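PDB 1OXJ: RNA-binding protein Smaug from Drosophila melanogaster, which binds RNA through its SAM domain, probably recognising hairpin elements in target messenger RNAs to bring about their translational repression. Local coordinates for residues G11-S16 against L57-L62; K63-I68 against T91-T96; V5-I10 against E24-M29; K117-V122 against M143-R148. All coordinates share one frame; numbering follows the deposited sequence.

Contact 1. Residues G11-S16 against L57-L62; sequences GLWLKS and LCIDKL
W13 reaches out from helix 10-16 and sets the far side of its six-membered ring against C58, I59 and L62 of helix 49-77. Apolar packing makes up the whole of the exchange between the two segments. L62 approaches the indole from the opposite direction, set obliquely to the ring, and its branch point and both methyls lie close to it: CD1 of L62 is 3.6 Å from CH2 of W13, while CD2 of L62 stands 3.8 Å from CZ2 of W13. I59 comes in at about a right angle to the tryptophan side chain, and its CD1 sits at the ring edge, near the ring plane, 3.9 Å from CH2 of W13. A lighter touch is that of C58, whose CB lies 4.0 Å from CZ2 of W13.

The reach of the indole matters here, because the segment axes approach no closer than 12.8 Å, crossing at 122°. With CG anti to the backbone N (chi1 -179°), the ring extends straight across this gap. No polar bond joins the two segments; D60 forms a salt bridge with K63 on its own helix, and the carbonyl O of L62 accepts NE of R65.

M34 of helix 31-34 packs on both I59 and L62, so the tryptophan enters the common helical core of the SAM domain. With W13, I59 and L62 buried, and C58 at the margin, all meeting through carbon, the long C-terminal helix of the SAM bundle is joined to its first helix by shape and hydrophobicity.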
# COMPACT_ATOMS: atom_id res chain seq x y z
N GLY A 11 -8.67 -10.13 -1.08
CA GLY A 11 -8.18 -11.47 -0.78
C GLY A 11 -6.68 -11.53 -0.52
O GLY A 11 -6.22 -12.14 0.45
N LEU A 12 -5.91 -10.91 -1.40
CA LEU A 12 -4.46 -10.92 -1.26
C LEU A 12 -4.05 -10.20 0.02
O LEU A 12 -3.13 -10.62 0.72
CB LEU A 12 -3.81 -10.26 -2.48
CG LEU A 12 -2.27 -10.24 -2.58
CD1 LEU A 12 -1.70 -9.24 -1.60
CD2 LEU A 12 -1.70 -11.63 -2.30
N TRP A 13 -4.75 -9.11 0.34
CA TRP A 13 -4.45 -8.35 1.54
C TRP A 13 -4.68 -9.23 2.77
O TRP A 13 -3.82 -9.33 3.64
CB TRP A 13 -5.33 -7.10 1.62
CG TRP A 13 -5.08 -6.24 2.84
CD1 TRP A 13 -3.89 -5.68 3.21
CD2 TRP A 13 -6.05 -5.81 3.80
NE1 TRP A 13 -4.06 -4.91 4.35
CE2 TRP A 13 -5.37 -4.98 4.73
CE3 TRP A 13 -7.42 -6.04 3.97
CZ2 TRP A 13 -6.03 -4.37 5.81
CZ3 TRP A 13 -8.07 -5.43 5.05
CH2 TRP A 13 -7.37 -4.61 5.95
N LEU A 14 -5.84 -9.86 2.85
CA LEU A 14 -6.14 -10.73 3.99
C LEU A 14 -5.11 -11.85 4.12
O LEU A 14 -4.70 -12.20 5.24
CB LEU A 14 -7.54 -11.33 3.84
CG LEU A 14 -8.71 -10.36 3.94
CD1 LEU A 14 -10.02 -11.13 3.75
CD2 LEU A 14 -8.69 -9.68 5.30
N LYS A 15 -4.73 -12.44 3.00
CA LYS A 15 -3.73 -13.51 3.01
C LYS A 15 -2.43 -13.00 3.61
O LYS A 15 -1.70 -13.74 4.29
CB LYS A 15 -3.48 -14.01 1.57
CG LYS A 15 -4.59 -14.90 1.03
CD LYS A 15 -4.38 -15.23 -0.44
CE LYS A 15 -5.40 -16.25 -0.95
NZ LYS A 15 -5.24 -16.51 -2.41
N SER A 16 -2.13 -11.72 3.38
CA SER A 16 -0.89 -11.14 3.90
C SER A 16 -0.91 -10.93 5.41
O SER A 16 0.14 -10.79 6.04
CB SER A 16 -0.60 -9.80 3.19
OG SER A 16 -1.35 -8.73 3.74
N LEU A 57 -7.43 -3.35 14.08
CA LEU A 57 -6.17 -2.61 14.10
C LEU A 57 -5.67 -2.36 12.68
O LEU A 57 -5.18 -1.28 12.37
CB LEU A 57 -5.10 -3.39 14.87
CG LEU A 57 -5.25 -3.50 16.39
CD1 LEU A 57 -4.07 -4.28 16.95
CD2 LEU A 57 -5.33 -2.11 17.00
N CYS A 58 -5.80 -3.38 11.83
CA CYS A 58 -5.36 -3.26 10.45
C CYS A 58 -6.20 -2.23 9.70
O CYS A 58 -5.67 -1.46 8.90
CB CYS A 58 -5.43 -4.62 9.74
SG CYS A 58 -4.24 -5.82 10.36
N ILE A 59 -7.50 -2.22 9.97
CA ILE A 59 -8.41 -1.27 9.33
C ILE A 59 -8.03 0.14 9.79
O ILE A 59 -8.04 1.10 9.01
CB ILE A 59 -9.88 -1.57 9.70
CG1 ILE A 59 -10.31 -2.92 9.09
CG2 ILE A 59 -10.80 -0.46 9.23
CD1 ILE A 59 -10.51 -2.89 7.58
N ASP A 60 -7.69 0.27 11.07
CA ASP A 60 -7.28 1.57 11.60
C ASP A 60 -6.02 2.02 10.87
O ASP A 60 -5.90 3.19 10.50
CB ASP A 60 -7.02 1.49 13.10
CG ASP A 60 -8.29 1.26 13.90
OD1 ASP A 60 -9.26 2.02 13.68
OD2 ASP A 60 -8.32 0.33 14.73
N LYS A 61 -5.10 1.09 10.65
CA LYS A 61 -3.87 1.44 9.95
C LYS A 61 -4.17 1.85 8.51
O LYS A 61 -3.46 2.66 7.93
CB LYS A 61 -2.87 0.27 9.97
CG LYS A 61 -2.33 -0.02 11.35
CD LYS A 61 -1.15 -0.98 11.32
CE LYS A 61 -0.64 -1.24 12.73
NZ LYS A 61 0.55 -2.12 12.73
N LEU A 62 -5.23 1.27 7.94
CA LEU A 62 -5.62 1.63 6.58
C LEU A 62 -5.96 3.11 6.58
O LEU A 62 -5.60 3.85 5.66
CB LEU A 62 -6.84 0.82 6.12
CG LEU A 62 -6.63 -0.64 5.73
CD1 LEU A 62 -7.92 -1.20 5.09
CD2 LEU A 62 -5.46 -0.73 4.74

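Contact 2. Residues K63-I68 against T91-T96; sequences KERANI and TNIVLT
The backbones of R65 and I93 run nearest each other, their CA atoms 7.2 Å apart, where a kinked part of helix 49-77 faces the irregular chain that follows helix 83-91. At the kink the backbone N atoms of A66 and N67 lack bonds to the preceding turn, and on the other side the chain folds into a type I beta turn from I93 to T96.

R65 and T96 lie alongside each other, pointing opposite ways. The arginine chain bends at chi3 (-60°), which brings NH1 to the threonine hydroxyl: NH1 of R65 donates to OG1 of T96 at 2.9 Å, with an N-H...O angle of 144° and the oxygen tilted 17° from the guanidinium plane. That hydroxyl in turn donates to the carbonyl O of I93, 2.7 Å from OG1 of T96, and the same carbonyl also accepts the backbone N of T96, so two bonds from one residue close the turn.

The place is the junction of the SAM and PHAT domains, where helix 49-77 runs on from the one into the other, and here the arginine gathers several chain parts. Its NH1 also donates to the carbonyl of P97, and its NE to that of L62, one turn back on its own helix.

Beside this polar cluster lies an apolar one. CG2 of I68 packs against CD1 of I93 at 4.0 Å, the two isoleucines lying side by side with their ends reversed, while CG2 of I93 lies 4.1 Å from CD of R65. I93 is covered further by L69 of the same long helix and by F115 of helix 111-127.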
# COMPACT_ATOMS: atom_id res chain seq x y z
N LYS A 63 -6.66 3.54 7.62
CA LYS A 63 -7.06 4.94 7.72
C LYS A 63 -5.88 5.89 7.86
O LYS A 63 -6.00 7.07 7.54
CB LYS A 63 -8.03 5.15 8.89
CG LYS A 63 -9.31 4.33 8.83
CD LYS A 63 -10.25 4.75 9.96
CE LYS A 63 -11.23 3.66 10.34
NZ LYS A 63 -10.56 2.53 11.07
N GLU A 64 -4.75 5.38 8.32
CA GLU A 64 -3.55 6.21 8.49
C GLU A 64 -2.66 6.28 7.25
O GLU A 64 -1.71 7.06 7.21
CB GLU A 64 -2.73 5.70 9.67
CG GLU A 64 -3.34 5.99 11.03
CD GLU A 64 -3.72 7.45 11.19
OE1 GLU A 64 -2.86 8.33 10.97
OE2 GLU A 64 -4.89 7.72 11.54
N ARG A 65 -2.97 5.49 6.23
CA ARG A 65 -2.16 5.48 5.03
C ARG A 65 -1.80 6.86 4.47
O ARG A 65 -0.63 7.13 4.18
CB ARG A 65 -2.83 4.64 3.95
CG ARG A 65 -2.73 3.14 4.21
CD ARG A 65 -3.52 2.37 3.18
NE ARG A 65 -4.94 2.73 3.20
CZ ARG A 65 -5.83 2.27 2.33
NH1 ARG A 65 -5.43 1.42 1.38
NH2 ARG A 65 -7.10 2.66 2.39
N ALA A 66 -2.79 7.73 4.30
CA ALA A 66 -2.52 9.06 3.75
C ALA A 66 -1.49 9.83 4.57
O ALA A 66 -0.59 10.47 4.02
CB ALA A 66 -3.82 9.87 3.65
N ASN A 67 -1.62 9.77 5.89
CA ASN A 67 -0.67 10.46 6.77
C ASN A 67 0.71 9.81 6.67
O ASN A 67 1.73 10.49 6.60
CB ASN A 67 -1.15 10.42 8.23
CG ASN A 67 -2.45 11.19 8.45
OD1 ASN A 67 -2.64 12.26 7.87
ND2 ASN A 67 -3.32 10.67 9.30
N ILE A 68 0.74 8.48 6.68
CA ILE A 68 2.00 7.75 6.58
C ILE A 68 2.72 8.12 5.28
O ILE A 68 3.90 8.45 5.29
CB ILE A 68 1.78 6.23 6.62
CG1 ILE A 68 1.33 5.81 8.02
CG2 ILE A 68 3.06 5.51 6.21
CD1 ILE A 68 0.76 4.40 8.09
N THR A 91 6.01 -1.36 2.05
CA THR A 91 5.73 -2.79 2.08
C THR A 91 4.40 -3.11 2.75
O THR A 91 3.69 -4.04 2.35
CB THR A 91 6.85 -3.53 2.82
OG1 THR A 91 8.04 -3.50 2.02
CG2 THR A 91 6.45 -4.96 3.12
N ASN A 92 4.04 -2.32 3.76
CA ASN A 92 2.81 -2.54 4.50
C ASN A 92 1.61 -1.80 3.91
O ASN A 92 0.53 -1.80 4.49
CB ASN A 92 3.00 -2.13 5.95
CG ASN A 92 4.08 -2.93 6.64
OD1 ASN A 92 4.08 -4.16 6.57
ND2 ASN A 92 5.02 -2.25 7.29
N ILE A 93 1.80 -1.19 2.75
CA ILE A 93 0.71 -0.46 2.11
C ILE A 93 0.41 -0.99 0.71
O ILE A 93 -0.75 -0.99 0.27
CB ILE A 93 1.07 1.05 2.01
CG1 ILE A 93 1.15 1.66 3.42
CG2 ILE A 93 0.03 1.80 1.17
CD1 ILE A 93 1.51 3.13 3.43
N VAL A 94 1.44 -1.47 0.03
CA VAL A 94 1.29 -1.94 -1.34
C VAL A 94 0.19 -2.98 -1.60
O VAL A 94 -0.41 -2.98 -2.68
CB VAL A 94 2.64 -2.47 -1.88
CG1 VAL A 94 3.02 -3.77 -1.17
CG2 VAL A 94 2.56 -2.62 -3.39
N LEU A 95 -0.09 -3.83 -0.62
CA LEU A 95 -1.12 -4.86 -0.79
C LEU A 95 -2.49 -4.46 -0.26
O LEU A 95 -3.46 -5.21 -0.41
CB LEU A 95 -0.70 -6.15 -0.10
CG LEU A 95 0.64 -6.75 -0.55
CD1 LEU A 95 0.86 -8.08 0.15
CD2 LEU A 95 0.64 -6.93 -2.06
N THR A 96 -2.59 -3.29 0.36
CA THR A 96 -3.87 -2.84 0.91
C THR A 96 -4.86 -2.41 -0.17
O THR A 96 -4.47 -1.98 -1.25
CB THR A 96 -3.69 -1.64 1.88
OG1 THR A 96 -3.21 -0.50 1.15
CG2 THR A 96 -2.70 -2.00 2.97

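Contact 3. Residues V5-I10 against E24-M29; sequences VGMSGI and ELFKNM
M7 and M29, with CA atoms 8.2 Å apart, and I10 and F26, at 7.9 Å, mark where the type I beta turn from M7 to I10 runs past the 3-10 turn and loop of 24-29. F26 receives two side chains on different aspects of its ring. I10 lies over one face in a CH-pi contact: its CD1 is 4.1 Å from the centroid of the F26 ring, 24° off the ring normal and displaced toward the CD2 side. Holding CG1 anti to the backbone N (chi1 -168°) lays the ethyl arm of I10 across the ring, with CG1 of I10 3.8 Å from CG of F26.

M7 arrives at about a right angle to the phenylalanine side chain and touches the ring edge, its CE 4.1 Å from CD2 of F26. Bends at chi2 and chi3 curl this methyl inward, where it also lies 3.9 Å from the carbonyl O of M29.

Within the SAM domain, the contact pins the loop leading into helix 10-16, with G9 at the N-cap position, to the connection leading into helix 31-34. M34 of that second helix packs on both M7 and I10.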
# COMPACT_ATOMS: atom_id res chain seq x y z
N VAL A 5 -15.70 -1.49 -6.47
CA VAL A 5 -14.60 -0.55 -6.60
C VAL A 5 -13.64 -0.52 -5.41
O VAL A 5 -14.06 -0.33 -4.27
CB VAL A 5 -15.13 0.87 -6.83
CG1 VAL A 5 -13.98 1.82 -7.13
CG2 VAL A 5 -16.15 0.86 -7.97
N GLY A 6 -12.35 -0.70 -5.69
CA GLY A 6 -11.34 -0.66 -4.65
C GLY A 6 -11.20 -1.89 -3.77
O GLY A 6 -10.38 -1.90 -2.85
N MET A 7 -11.97 -2.94 -4.06
CA MET A 7 -11.91 -4.14 -3.24
C MET A 7 -11.38 -5.39 -3.94
O MET A 7 -11.40 -6.48 -3.36
CB MET A 7 -13.29 -4.40 -2.65
CG MET A 7 -13.75 -3.29 -1.69
SD MET A 7 -12.78 -3.19 -0.17
CE MET A 7 -13.86 -4.05 0.85
N SER A 8 -10.89 -5.24 -5.17
CA SER A 8 -10.38 -6.39 -5.91
C SER A 8 -9.19 -7.06 -5.24
O SER A 8 -8.95 -8.25 -5.44
CB SER A 8 -10.00 -5.98 -7.34
OG SER A 8 -8.89 -5.10 -7.35
N GLY A 9 -8.45 -6.31 -4.44
CA GLY A 9 -7.30 -6.91 -3.77
C GLY A 9 -7.53 -7.33 -2.34
O GLY A 9 -6.57 -7.61 -1.60
N ILE A 10 -8.79 -7.41 -1.93
CA ILE A 10 -9.11 -7.79 -0.56
C ILE A 10 -8.55 -9.16 -0.18
O ILE A 10 -8.02 -9.33 0.91
CB ILE A 10 -10.63 -7.77 -0.31
CG1 ILE A 10 -10.90 -7.89 1.19
CG2 ILE A 10 -11.32 -8.88 -1.09
CD1 ILE A 10 -10.39 -6.68 1.98
N GLU A 24 -14.97 -14.25 3.13
CA GLU A 24 -16.40 -14.15 2.87
C GLU A 24 -17.11 -12.98 3.55
O GLU A 24 -18.16 -12.53 3.09
CB GLU A 24 -17.11 -15.45 3.25
CG GLU A 24 -16.75 -16.63 2.36
CD GLU A 24 -17.01 -16.36 0.90
OE1 GLU A 24 -18.12 -15.89 0.57
OE2 GLU A 24 -16.11 -16.62 0.07
N LEU A 25 -16.55 -12.50 4.65
CA LEU A 25 -17.14 -11.38 5.37
C LEU A 25 -17.25 -10.15 4.48
O LEU A 25 -18.17 -9.34 4.65
CB LEU A 25 -16.30 -11.04 6.60
CG LEU A 25 -16.64 -9.72 7.28
CD1 LEU A 25 -18.10 -9.73 7.72
CD2 LEU A 25 -15.72 -9.50 8.46
N PHE A 26 -16.32 -10.02 3.53
CA PHE A 26 -16.27 -8.86 2.63
C PHE A 26 -17.08 -8.98 1.33
O PHE A 26 -17.13 -8.04 0.54
CB PHE A 26 -14.80 -8.55 2.29
CG PHE A 26 -13.96 -8.24 3.50
CD1 PHE A 26 -13.51 -9.26 4.34
CD2 PHE A 26 -13.68 -6.92 3.84
CE1 PHE A 26 -12.79 -8.98 5.49
CE2 PHE A 26 -12.96 -6.61 5.01
CZ PHE A 26 -12.51 -7.64 5.83
N LYS A 27 -17.72 -10.14 1.13
CA LYS A 27 -18.52 -10.45 -0.06
C LYS A 27 -19.02 -9.29 -0.93
O LYS A 27 -18.53 -9.07 -2.04
CB LYS A 27 -19.71 -11.33 0.34
CG LYS A 27 -20.61 -11.73 -0.82
CD LYS A 27 -19.84 -12.41 -1.96
CE LYS A 27 -19.17 -13.71 -1.53
NZ LYS A 27 -18.03 -13.48 -0.59
N ASN A 28 -20.02 -8.56 -0.45
CA ASN A 28 -20.53 -7.45 -1.25
C ASN A 28 -20.26 -6.13 -0.55
O ASN A 28 -20.96 -5.13 -0.79
CB ASN A 28 -22.03 -7.60 -1.48
CG ASN A 28 -22.35 -8.76 -2.39
OD1 ASN A 28 -21.83 -8.85 -3.51
ND2 ASN A 28 -23.23 -9.64 -1.94
N MET A 29 -19.24 -6.12 0.30
CA MET A 29 -18.89 -4.93 1.05
C MET A 29 -18.23 -3.90 0.15
O MET A 29 -17.41 -4.25 -0.70
CB MET A 29 -17.92 -5.29 2.19
CG MET A 29 -17.75 -4.20 3.24
SD MET A 29 -16.81 -4.77 4.68
CE MET A 29 -17.81 -5.93 5.27

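Contact 4. Residues K117-V122 against M143-R148; sequences KVIDIV and MWILDR
I119 packs against I145 and L146 in a small, wholly apolar helix-to-helix contact, joining helix 111-127 to helix 136-150 within the PHAT domain. The three residues are buried, and the two segments together hide 104 Å² from each other.

I119 works with both of its branches. The end of the longer one, CD1 of I119, lies 3.9 Å from CG2 of I145, and the shorter one touches the leucine, CG2 of I119 standing 3.8 Å from CD2 of L146. This division follows from the first torsion (chi1 -70°), which sets CG2 anti to the backbone N and CG1 anti to the carbonyl carbon, so that the two arms spread to different partners. I145 offers its short branch, whereas L146 offers a terminal methyl that comes nearer than the start of its side chain suggests. In both pairs the side chains meet at a slant. The backbones keep well apart, the nearest CA atoms being those of I119 and L146 at 8.4 Å.

The PHAT part of the chain is built of helices and loops, with no strand, and this contact lies in its interior, with other helices closing round it. L90 of helix 83-91 packs on both I119 and I145, and helix 159-170 adds L165 against I119 and L169 against L146.

Charged and aromatic groups occupy a different side of helix 136-150. There CG of R148 lies 3.5 Å above the plane of the W144 ring, offset toward its rim, and D147 forms a salt bridge with K166 of helix 159-170.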
# COMPACT_ATOMS: atom_id res chain seq x y z
N LYS A 117 3.27 8.82 -5.75
CA LYS A 117 4.13 9.99 -5.55
C LYS A 117 5.37 9.58 -4.76
O LYS A 117 6.49 9.97 -5.10
CB LYS A 117 3.39 11.10 -4.79
CG LYS A 117 2.64 12.10 -5.67
CD LYS A 117 2.06 13.24 -4.83
CE LYS A 117 1.49 14.36 -5.69
NZ LYS A 117 0.27 13.92 -6.44
N VAL A 118 5.16 8.80 -3.70
CA VAL A 118 6.26 8.34 -2.87
C VAL A 118 7.18 7.42 -3.68
O VAL A 118 8.40 7.49 -3.54
CB VAL A 118 5.74 7.58 -1.64
CG1 VAL A 118 6.89 6.85 -0.95
CG2 VAL A 118 5.08 8.56 -0.67
N ILE A 119 6.60 6.58 -4.53
CA ILE A 119 7.42 5.70 -5.36
C ILE A 119 8.35 6.54 -6.22
O ILE A 119 9.53 6.20 -6.39
CB ILE A 119 6.55 4.80 -6.28
CG1 ILE A 119 5.81 3.74 -5.45
CG2 ILE A 119 7.43 4.12 -7.32
CD1 ILE A 119 6.74 2.76 -4.73
N ASP A 120 7.85 7.64 -6.77
CA ASP A 120 8.69 8.51 -7.61
C ASP A 120 9.84 9.11 -6.81
O ASP A 120 10.98 9.13 -7.27
CB ASP A 120 7.86 9.66 -8.22
CG ASP A 120 6.92 9.19 -9.32
OD1 ASP A 120 7.23 8.16 -9.97
OD2 ASP A 120 5.89 9.85 -9.55
N ILE A 121 9.53 9.60 -5.61
CA ILE A 121 10.55 10.18 -4.74
C ILE A 121 11.58 9.13 -4.36
O ILE A 121 12.79 9.38 -4.41
CB ILE A 121 9.93 10.76 -3.47
CG1 ILE A 121 8.95 11.88 -3.84
CG2 ILE A 121 11.02 11.28 -2.54
CD1 ILE A 121 8.20 12.46 -2.67
N VAL A 122 11.11 7.94 -3.97
CA VAL A 122 12.00 6.85 -3.59
C VAL A 122 12.94 6.45 -4.73
O VAL A 122 14.16 6.45 -4.57
CB VAL A 122 11.20 5.60 -3.14
CG1 VAL A 122 12.13 4.38 -3.01
CG2 VAL A 122 10.54 5.86 -1.80
N MET A 143 11.94 -3.63 -5.64
CA MET A 143 11.57 -4.29 -6.89
C MET A 143 10.30 -5.11 -6.67
O MET A 143 9.43 -5.15 -7.53
CB MET A 143 12.73 -5.17 -7.39
CG MET A 143 13.97 -4.37 -7.80
SD MET A 143 13.73 -3.31 -9.25
CE MET A 143 13.72 -4.57 -10.53
N TRP A 144 10.18 -5.74 -5.51
CA TRP A 144 8.99 -6.51 -5.19
C TRP A 144 7.79 -5.56 -5.09
O TRP A 144 6.68 -5.87 -5.55
CB TRP A 144 9.17 -7.23 -3.86
CG TRP A 144 7.93 -7.92 -3.38
CD1 TRP A 144 7.44 -9.13 -3.80
CD2 TRP A 144 7.02 -7.43 -2.40
NE1 TRP A 144 6.27 -9.41 -3.13
CE2 TRP A 144 5.99 -8.39 -2.26
CE3 TRP A 144 6.97 -6.26 -1.61
CZ2 TRP A 144 4.92 -8.22 -1.37
CZ3 TRP A 144 5.90 -6.10 -0.73
CH2 TRP A 144 4.90 -7.08 -0.62
N ILE A 145 8.00 -4.39 -4.50
CA ILE A 145 6.92 -3.41 -4.38
C ILE A 145 6.44 -2.98 -5.77
O ILE A 145 5.23 -2.96 -6.04
CB ILE A 145 7.40 -2.15 -3.61
CG1 ILE A 145 7.62 -2.50 -2.13
CG2 ILE A 145 6.37 -1.01 -3.76
CD1 ILE A 145 8.30 -1.37 -1.33
N LEU A 146 7.37 -2.63 -6.65
CA LEU A 146 6.99 -2.22 -8.00
C LEU A 146 6.23 -3.37 -8.64
O LEU A 146 5.23 -3.17 -9.33
CB LEU A 146 8.24 -1.88 -8.82
CG LEU A 146 9.05 -0.69 -8.29
CD1 LEU A 146 10.30 -0.50 -9.13
CD2 LEU A 146 8.19 0.56 -8.32
N ASP A 147 6.71 -4.58 -8.37
CA ASP A 147 6.12 -5.80 -8.89
C ASP A 147 4.64 -5.91 -8.51
O ASP A 147 3.79 -6.13 -9.37
CB ASP A 147 6.92 -6.99 -8.33
CG ASP A 147 6.86 -8.20 -9.23
OD1 ASP A 147 6.88 -8.03 -10.46
OD2 ASP A 147 6.80 -9.33 -8.69
N ARG A 148 4.34 -5.74 -7.23
CA ARG A 148 2.95 -5.82 -6.76
C ARG A 148 2.14 -4.61 -7.24
O ARG A 148 0.94 -4.73 -7.46
CB ARG A 148 2.91 -5.87 -5.23
CG ARG A 148 3.55 -7.10 -4.60
CD ARG A 148 2.67 -8.34 -4.76
NE ARG A 148 2.58 -8.80 -6.15
CZ ARG A 148 3.55 -9.43 -6.80
NH1 ARG A 148 4.71 -9.68 -6.19
NH2 ARG A 148 3.38 -9.81 -8.06

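How the contacts relate
Contacts 3 and 1 lie within the SAM domain, their segments alternating along the chain and their centres about 12 Å apart; L14 of contact 1 touches F26 of contact 3. Contact 2 follows, its centre about 10 Å from that of contact 1, and the two share helix 49-77, which runs from the SAM into the PHAT domain. Through the packing of L95 and T96 on L12, W13 and L62, contact 2 sits at the seam between the two domains. V94 also meets W144 and R148 of contact 4, as L95 does R148, with centres about 13 Å apart. Contacts 3 and 4, about 24 Å apart between centres, belong to separate domain cores.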